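Local coordinates for protein succinate dehydrogenase subunit A (Mycolicibacterium smegmatis MC2 51, PDB 6LUM) that probably oxidises succinate to fumarate as the FAD-carrying flavoprotein subunit of a membrane-associated succinate dehydrogenase complex, at residues A53-T67 against V83-L95. Sequence-based numbering, arbitrary orientation.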
loop_
_atom_site.group_PDB
_atom_site.type_symbol
_atom_site.label_atom_id
_atom_site.label_comp_id
_atom_site.label_asym_id
_atom_site.label_seq_id
_atom_site.Cartn_x
_atom_site.Cartn_y
_atom_site.Cartn_z
ATOM N N ALA D 53 -20.302 33.819 5.776
ATOM C CA ALA D 53 -20.068 33.783 4.343
ATOM C C ALA D 53 -21.414 33.878 3.650
ATOM O O ALA D 53 -22.434 33.455 4.195
ATOM C CB ALA D 53 -19.335 32.513 3.914
ATOM N N ALA D 54 -21.408 34.450 2.448
ATOM C CA ALA D 54 -22.634 34.629 1.675
ATOM C C ALA D 54 -22.839 33.400 0.798
ATOM O O ALA D 54 -22.540 33.384 -0.396
ATOM C CB ALA D 54 -22.567 35.908 0.854
ATOM N N LEU D 55 -23.351 32.341 1.421
ATOM C CA LEU D 55 -23.666 31.110 0.709
ATOM C C LEU D 55 -25.096 31.085 0.200
ATOM O O LEU D 55 -25.360 30.487 -0.849
ATOM C CB LEU D 55 -23.447 29.895 1.611
ATOM C CG LEU D 55 -22.046 29.523 2.092
ATOM C CD1 LEU D 55 -22.139 28.358 3.048
ATOM C CD2 LEU D 55 -21.147 29.176 0.925
ATOM N N ALA D 56 -26.022 31.710 0.927
ATOM C CA ALA D 56 -27.434 31.759 0.559
ATOM C C ALA D 56 -28.009 30.346 0.411
ATOM O O ALA D 56 -28.369 29.892 -0.675
ATOM C CB ALA D 56 -27.638 32.579 -0.719
ATOM N N ASN D 57 -28.053 29.651 1.546
ATOM C CA ASN D 57 -28.690 28.344 1.637
ATOM C C ASN D 57 -30.074 28.408 2.259
ATOM O O ASN D 57 -30.990 27.738 1.779
ATOM C CB ASN D 57 -27.819 27.377 2.441
ATOM C CG ASN D 57 -26.688 26.810 1.626
ATOM O OD1 ASN D 57 -25.891 26.015 2.117
ATOM N ND2 ASN D 57 -26.605 27.220 0.370
ATOM N N VAL D 58 -30.254 29.199 3.314
ATOM C CA VAL D 58 -31.569 29.357 3.923
ATOM C C VAL D 58 -32.251 30.650 3.494
ATOM O O VAL D 58 -33.477 30.770 3.651
ATOM C CB VAL D 58 -31.481 29.293 5.461
ATOM C CG1 VAL D 58 -30.718 28.057 5.894
ATOM C CG2 VAL D 58 -30.838 30.550 6.018
ATOM N N GLU D 59 -31.505 31.613 2.970
ATOM C CA GLU D 59 -32.043 32.892 2.529
ATOM C C GLU D 59 -31.312 33.255 1.246
ATOM O O GLU D 59 -30.663 32.413 0.619
ATOM C CB GLU D 59 -31.893 33.964 3.618
ATOM C CG GLU D 59 -32.699 33.701 4.878
ATOM C CD GLU D 59 -33.090 34.974 5.587
ATOM O OE1 GLU D 59 -34.087 34.957 6.335
ATOM O OE2 GLU D 59 -32.403 35.995 5.392
ATOM N N GLU D 60 -31.408 34.515 0.838
ATOM C CA GLU D 60 -30.709 34.991 -0.344
ATOM C C GLU D 60 -29.796 36.147 0.021
ATOM O O GLU D 60 -30.236 37.120 0.642
ATOM C CB GLU D 60 -31.685 35.427 -1.434
ATOM C CG GLU D 60 -31.015 35.602 -2.784
ATOM C CD GLU D 60 -30.142 34.416 -3.155
ATOM O OE1 GLU D 60 -30.616 33.267 -3.054
ATOM O OE2 GLU D 60 -28.975 34.634 -3.540
ATOM N N ASP D 61 -28.526 36.033 -0.359
ATOM C CA ASP D 61 -27.609 37.156 -0.262
ATOM C C ASP D 61 -26.462 36.957 -1.235
ATOM O O ASP D 61 -26.056 35.829 -1.523
ATOM C CB ASP D 61 -27.079 37.354 1.161
ATOM C CG ASP D 61 -26.412 36.123 1.715
ATOM O OD1 ASP D 61 -26.503 35.054 1.081
ATOM O OD2 ASP D 61 -25.784 36.222 2.786
ATOM N N ASN D 62 -25.970 38.070 -1.762
ATOM C CA ASN D 62 -24.762 38.104 -2.564
ATOM C C ASN D 62 -23.648 38.707 -1.727
ATOM O O ASN D 62 -23.893 39.331 -0.693
ATOM C CB ASN D 62 -24.966 38.919 -3.844
ATOM C CG ASN D 62 -25.530 40.294 -3.572
ATOM O OD1 ASN D 62 -25.868 40.622 -2.440
ATOM N ND2 ASN D 62 -25.646 41.102 -4.615
ATOM N N TRP D 63 -22.414 38.521 -2.182
ATOM C CA TRP D 63 -21.305 39.003 -1.378
ATOM C C TRP D 63 -21.222 40.518 -1.322
ATOM O O TRP D 63 -20.444 41.040 -0.522
ATOM C CB TRP D 63 -19.987 38.433 -1.888
ATOM C CG TRP D 63 -19.756 38.591 -3.338
ATOM C CD1 TRP D 63 -19.877 37.630 -4.286
ATOM C CD2 TRP D 63 -19.330 39.775 -4.017
ATOM N NE1 TRP D 63 -19.566 38.139 -5.521
ATOM C CE2 TRP D 63 -19.226 39.456 -5.381
ATOM C CE3 TRP D 63 -19.032 41.074 -3.605
ATOM C CZ2 TRP D 63 -18.842 40.387 -6.334
ATOM C CZ3 TRP D 63 -18.651 41.996 -4.550
ATOM C CH2 TRP D 63 -18.558 41.650 -5.899
ATOM N N GLU D 64 -22.001 41.240 -2.126
ATOM C CA GLU D 64 -21.882 42.693 -2.125
ATOM C C GLU D 64 -22.454 43.294 -0.850
ATOM O O GLU D 64 -21.923 44.283 -0.333
ATOM C CB GLU D 64 -22.564 43.286 -3.351
ATOM C CG GLU D 64 -22.182 44.729 -3.615
ATOM C CD GLU D 64 -23.050 45.720 -2.864
ATOM O OE1 GLU D 64 -22.497 46.687 -2.301
ATOM O OE2 GLU D 64 -24.284 45.538 -2.842
ATOM N N TRP D 65 -23.529 42.716 -0.321
ATOM C CA TRP D 65 -24.063 43.209 0.943
ATOM C C TRP D 65 -23.108 42.896 2.087
ATOM O O TRP D 65 -22.933 43.708 3.004
ATOM C CB TRP D 65 -25.445 42.613 1.198
ATOM C CG TRP D 65 -26.385 42.766 0.032
ATOM C CD1 TRP D 65 -26.377 43.763 -0.894
ATOM C CD2 TRP D 65 -27.464 41.894 -0.330
ATOM N NE1 TRP D 65 -27.377 43.567 -1.812
ATOM C CE2 TRP D 65 -28.056 42.424 -1.488
ATOM C CE3 TRP D 65 -27.975 40.709 0.201
ATOM C CZ2 TRP D 65 -29.144 41.823 -2.108
ATOM C CZ3 TRP D 65 -29.060 40.124 -0.410
ATOM C CH2 TRP D 65 -29.626 40.672 -1.556
ATOM N N HIS D 66 -22.454 41.734 2.028
ATOM C CA HIS D 66 -21.405 41.414 2.988
ATOM C C HIS D 66 -20.274 42.427 2.923
ATOM O O HIS D 66 -19.785 42.896 3.955
ATOM C CB HIS D 66 -20.875 40.009 2.717
ATOM C CG HIS D 66 -20.046 39.446 3.828
ATOM N ND1 HIS D 66 -19.104 38.464 3.623
ATOM C CD2 HIS D 66 -20.024 39.721 5.151
ATOM C CE1 HIS D 66 -18.533 38.162 4.774
ATOM N NE2 HIS D 66 -19.074 38.909 5.717
ATOM N N THR D 67 -19.833 42.759 1.711
ATOM C CA THR D 67 -18.754 43.722 1.543
ATOM C C THR D 67 -19.146 45.083 2.094
ATOM O O THR D 67 -18.355 45.739 2.780
ATOM C CB THR D 67 -18.378 43.821 0.071
ATOM O OG1 THR D 67 -17.813 42.580 -0.354
ATOM C CG2 THR D 67 -17.372 44.909 -0.140
ATOM N N VAL D 83 -11.309 43.969 1.316
ATOM C CA VAL D 83 -12.627 43.510 1.752
ATOM C C VAL D 83 -13.305 42.711 0.645
ATOM O O VAL D 83 -13.884 41.638 0.884
ATOM C CB VAL D 83 -13.488 44.703 2.186
ATOM C CG1 VAL D 83 -14.869 44.236 2.524
ATOM C CG2 VAL D 83 -12.864 45.388 3.361
ATOM N N GLU D 84 -13.265 43.244 -0.579
ATOM C CA GLU D 84 -13.755 42.532 -1.751
ATOM C C GLU D 84 -13.156 41.141 -1.848
ATOM O O GLU D 84 -13.884 40.147 -2.000
ATOM C CB GLU D 84 -13.411 43.335 -2.997
ATOM C CG GLU D 84 -13.781 42.684 -4.305
ATOM C CD GLU D 84 -13.346 43.511 -5.496
ATOM O OE1 GLU D 84 -12.766 44.598 -5.290
ATOM O OE2 GLU D 84 -13.571 43.066 -6.639
ATOM N N ILE D 85 -11.827 41.059 -1.801
ATOM C CA ILE D 85 -11.169 39.767 -1.941
ATOM C C ILE D 85 -11.616 38.830 -0.834
ATOM O O ILE D 85 -11.910 37.653 -1.079
ATOM C CB ILE D 85 -9.642 39.943 -1.960
ATOM C CG1 ILE D 85 -9.223 40.715 -3.204
ATOM C CG2 ILE D 85 -8.958 38.601 -1.947
ATOM C CD1 ILE D 85 -7.756 40.992 -3.279
ATOM N N MET D 86 -11.710 39.342 0.394
ATOM C CA MET D 86 -12.077 38.488 1.514
ATOM C C MET D 86 -13.439 37.863 1.307
ATOM O O MET D 86 -13.605 36.665 1.514
ATOM C CB MET D 86 -12.061 39.256 2.831
ATOM C CG MET D 86 -12.350 38.338 4.003
ATOM S SD MET D 86 -12.383 39.099 5.626
ATOM C CE MET D 86 -14.002 39.849 5.622
ATOM N N CYS D 87 -14.427 38.642 0.880
ATOM C CA CYS D 87 -15.768 38.072 0.757
ATOM C C CYS D 87 -15.866 37.093 -0.418
ATOM O O CYS D 87 -16.335 35.936 -0.270
ATOM C CB CYS D 87 -16.778 39.200 0.622
ATOM S SG CYS D 87 -16.679 40.349 2.005
ATOM N N LYS D 88 -15.433 37.538 -1.600
ATOM C CA LYS D 88 -15.593 36.673 -2.757
ATOM C C LYS D 88 -14.659 35.474 -2.726
ATOM O O LYS D 88 -14.793 34.593 -3.579
ATOM C CB LYS D 88 -15.396 37.460 -4.047
ATOM C CG LYS D 88 -13.994 37.931 -4.295
ATOM C CD LYS D 88 -13.942 38.777 -5.546
ATOM C CE LYS D 88 -14.161 37.922 -6.778
ATOM N NZ LYS D 88 -13.988 38.702 -8.032
ATOM N N GLU D 89 -13.722 35.409 -1.781
ATOM C CA GLU D 89 -13.047 34.156 -1.492
ATOM C C GLU D 89 -13.595 33.479 -0.249
ATOM O O GLU D 89 -13.282 32.312 -0.006
ATOM C CB GLU D 89 -11.545 34.384 -1.330
ATOM C CG GLU D 89 -10.877 34.972 -2.547
ATOM C CD GLU D 89 -9.444 34.509 -2.703
ATOM O OE1 GLU D 89 -9.022 33.616 -1.942
ATOM O OE2 GLU D 89 -8.738 35.034 -3.588
ATOM N N ALA D 90 -14.410 34.183 0.531
ATOM C CA ALA D 90 -14.967 33.624 1.751
ATOM C C ALA D 90 -15.929 32.506 1.439
ATOM O O ALA D 90 -15.991 31.501 2.166
ATOM C CB ALA D 90 -15.683 34.715 2.529
ATOM N N ILE D 91 -16.715 32.685 0.384
ATOM C CA ILE D 91 -17.615 31.593 -0.016
ATOM C C ILE D 91 -16.842 30.280 -0.156
ATOM O O ILE D 91 -17.163 29.261 0.477
ATOM C CB ILE D 91 -18.368 31.940 -1.311
ATOM C CG1 ILE D 91 -19.411 33.027 -1.063
ATOM C CG2 ILE D 91 -19.024 30.707 -1.866
ATOM C CD1 ILE D 91 -18.919 34.420 -1.303
ATOM N N ASP D 92 -15.784 30.296 -0.964
ATOM C CA ASP D 92 -15.033 29.076 -1.226
ATOM C C ASP D 92 -14.192 28.660 -0.025
ATOM O O ASP D 92 -13.875 27.479 0.121
ATOM C CB ASP D 92 -14.156 29.271 -2.460
ATOM C CG ASP D 92 -13.749 27.961 -3.107
ATOM O OD1 ASP D 92 -13.572 26.954 -2.395
ATOM O OD2 ASP D 92 -13.611 27.940 -4.348
ATOM N N ALA D 93 -13.843 29.596 0.859
ATOM C CA ALA D 93 -13.159 29.220 2.094
ATOM C C ALA D 93 -14.039 28.331 2.961
ATOM O O ALA D 93 -13.605 27.267 3.424
ATOM C CB ALA D 93 -12.744 30.470 2.865
ATOM N N VAL D 94 -15.285 28.751 3.190
ATOM C CA VAL D 94 -16.203 27.916 3.962
ATOM C C VAL D 94 -16.434 26.585 3.263
ATOM O O VAL D 94 -16.453 25.524 3.901
ATOM C CB VAL D 94 -17.529 28.649 4.215
ATOM C CG1 VAL D 94 -18.558 27.681 4.730
ATOM C CG2 VAL D 94 -17.328 29.751 5.208
ATOM N N LEU D 95 -16.609 26.612 1.941
ATOM C CA LEU D 95 -16.855 25.356 1.238
ATOM C C LEU D 95 -15.668 24.406 1.349
ATOM O O LEU D 95 -15.851 23.194 1.484
ATOM C CB LEU D 95 -17.195 25.618 -0.225
ATOM C CG LEU D 95 -18.574 26.225 -0.479
ATOM C CD1 LEU D 95 -18.929 26.103 -1.941
ATOM C CD2 LEU D 95 -19.633 25.579 0.386
#
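Cys87 meets both His66 and Thr67 where helix 63-67 packs on helix 83-95. Cys87 SG stands 4.0 Å from the centroid of the His66 ring and 35° off the ring normal, an oblique sulfur-aromatic approach. A His66 CG turned anti to the backbone N (chi1 -166°) brings ND1, the ring atom nearest the sulfur, toward Cys87. Thr67 divides its two branches: CG2 lies 3.7 Å from Val83 CG1, while OG1 donates to Trp63 O at 3.1 Å, coming from above the carbonyl plane, on the face opposite to Thr67 N. With an alanine in place of Thr67, Trp63 O would probably keep the backbone N-H but lose its side-chain donor, and a gap would open beside Val83 and Cys87. Trp63 has Lys88 CB over one face of its indole and its own CB 4.1 Å from Cys87 CB.

Farther along, the packing is mainly apolar. Leu55 forks over the helix, CD2 lying 3.8 Å from Ile91 CG2 and also meeting Leu95, while CD1 touches Val94 CG1; Leu55 and Ile91 run past each other in opposite directions. Ala53 CB fits 3.7 Å from Val94 CG2.

The axes of segments 63-67 and 83-95 approach to 9.2 Å at 136°, closer to antiparallel than parallel. Both belong to the FAD-binding family region; around them, helix 399-421 packs on His66 and Ala90, strand 51-52 touches His66 and Val94, and strand 132-133 meets Leu55 and Val94.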